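Putative hemolysin (Streptococcus mutans UA159, PDB 2RK5) is a putative membrane hemolysin of the UPF0053 family, possibly able to bind flavin adenine dinucleotide, and represented here by its transporter-associated domain. Local coordinates at residues Y10-L13 and G14-L18. Residues are numbered along the deposited sequence; the frame is centred on the assembly and turned at random.
Sequences YIVL and GTMTL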
loop_
_atom_site.group_PDB
_atom_site.type_symbol
_atom_site.label_atom_id
_atom_site.label_comp_id
_atom_site.label_asym_id
_atom_site.label_seq_id
_atom_site.Cartn_x
_atom_site.Cartn_y
_atom_site.Cartn_z
ATOM N N TYR A 10 -8.861 -19.850 -1.592
ATOM C CA TYR A 10 -9.179 -19.185 -0.332
ATOM C C TYR A 10 -9.270 -17.672 -0.481
ATOM O O TYR A 10 -8.630 -17.097 -1.360
ATOM C CB TYR A 10 -8.109 -19.496 0.718
ATOM C CG TYR A 10 -7.840 -20.964 0.899
ATOM C CD1 TYR A 10 -8.402 -21.673 1.947
ATOM C CD2 TYR A 10 -7.036 -21.653 0.001
ATOM C CE1 TYR A 10 -8.172 -23.050 2.089
ATOM C CE2 TYR A 10 -6.794 -23.017 0.151
ATOM C CZ TYR A 10 -7.371 -23.708 1.191
ATOM O OH TYR A 10 -7.149 -25.072 1.350
ATOM N N ILE A 11 -10.093 -17.049 0.360
ATOM C CA ILE A 11 -10.052 -15.598 0.540
ATOM C C ILE A 11 -9.481 -15.332 1.914
ATOM O O ILE A 11 -9.928 -15.921 2.904
ATOM C CB ILE A 11 -11.436 -14.923 0.378
ATOM C CG1 ILE A 11 -11.991 -15.198 -1.021
ATOM C CG2 ILE A 11 -11.355 -13.425 0.608
ATOM C CD1 ILE A 11 -11.258 -14.517 -2.141
ATOM N N VAL A 12 -8.450 -14.486 1.964
ATOM C CA VAL A 12 -7.858 -14.044 3.233
ATOM C C VAL A 12 -7.958 -12.538 3.385
ATOM O O VAL A 12 -7.822 -11.811 2.413
ATOM C CB VAL A 12 -6.368 -14.475 3.425
ATOM C CG1 VAL A 12 -6.259 -15.989 3.279
ATOM C CG2 VAL A 12 -5.431 -13.747 2.516
ATOM N N LEU A 13 -8.149 -12.107 4.635
ATOM C CA LEU A 13 -8.062 -10.714 4.980
ATOM C C LEU A 13 -6.618 -10.244 4.865
ATOM O O LEU A 13 -5.690 -10.933 5.306
ATOM C CB LEU A 13 -8.578 -10.454 6.389
ATOM C CG LEU A 13 -10.021 -10.902 6.616
ATOM C CD1 LEU A 13 -10.428 -10.430 7.999
ATOM C CD2 LEU A 13 -10.986 -10.389 5.533
ATOM N N GLY A 14 -6.436 -9.070 4.263
ATOM C CA GLY A 14 -5.097 -8.516 4.098
ATOM C C GLY A 14 -4.378 -8.310 5.417
ATOM O O GLY A 14 -3.157 -8.302 5.491
ATOM N N THR A 15 -5.159 -8.077 6.460
ATOM C CA THR A 15 -4.622 -7.823 7.810
ATOM C C THR A 15 -4.190 -9.114 8.508
ATOM O O THR A 15 -3.613 -9.068 9.587
ATOM C CB THR A 15 -5.649 -7.081 8.703
ATOM O OG1 THR A 15 -6.889 -7.783 8.636
ATOM C CG2 THR A 15 -5.812 -5.657 8.220
ATOM N N MET A 16 -4.476 -10.272 7.906
ATOM C CA MET A 16 -3.991 -11.546 8.492
ATOM C C MET A 16 -2.454 -11.470 8.647
ATOM O O MET A 16 -1.722 -11.121 7.719
ATOM C CB MET A 16 -4.406 -12.734 7.627
ATOM C CG MET A 16 -4.087 -14.124 8.214
ATOM S SD MET A 16 -4.677 -15.478 7.115
ATOM C CE MET A 16 -4.800 -16.945 8.267
ATOM N N THR A 17 -1.955 -11.766 9.848
ATOM C CA THR A 17 -0.524 -11.680 10.060
ATOM C C THR A 17 0.164 -12.767 9.262
ATOM O O THR A 17 -0.416 -13.802 8.979
ATOM C CB THR A 17 -0.129 -11.831 11.547
ATOM O OG1 THR A 17 -0.349 -13.188 11.964
ATOM C CG2 THR A 17 -0.944 -10.883 12.435
ATOM N N LEU A 18 1.425 -12.559 8.933
ATOM C CA LEU A 18 2.158 -13.595 8.235
ATOM C C LEU A 18 2.299 -14.830 9.087
ATOM O O LEU A 18 2.276 -15.957 8.571
ATOM C CB LEU A 18 3.552 -13.177 7.843
ATOM C CG LEU A 18 3.723 -12.479 6.525
ATOM C CD1 LEU A 18 5.239 -12.371 6.198
ATOM C CD2 LEU A 18 2.948 -13.188 5.382
#
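Leu13 and Met16 close a type I beta turn at the point where strand 9-13 leaves the antiparallel sheet and the chain heads for helix 18-25, a local contact in the transporter-associated domain. The turn is closed by a backbone hydrogen bond, Met16 N to Leu13 O, 2.9 Å long and fairly straight at 158°. The N-H does not reach a lone pair of the carbonyl; it comes from above the carbonyl plane, 58° out of it. Gly14 and Thr15 fill the two corner positions, and the hydroxyl OG1 of Thr15 lies 3.9 Å from Leu13 CB, a loose contact on the partly exposed side, where both side chains also touch Gln1.

The reversal also brings Met16 back over the strand it follows. With CG anti to the backbone N (chi1 -174°) and the chain extended beyond it, the side chain carries its sulfur to Val12, where SD rests 4.2 Å from CG1 and equally near CB. The two side chains cross at about a right angle, so the thioether lies across the valine rather than alongside it. Ile37 of helix 37-45 touches both, which places the pair between sheet and helix, while Ser2 of strand 2-6, outermost in this chain's sheet, also borders them. Past the turn, Thr17 is the N-cap of helix 18-25, its OG1 accepting the backbone N-H of Asp20.

Polar and apolar work are thus divided: one main-chain bond closes the turn, and van der Waals contact between sulfur and valine continues the buried apolar layer of the sheet into the connection that follows.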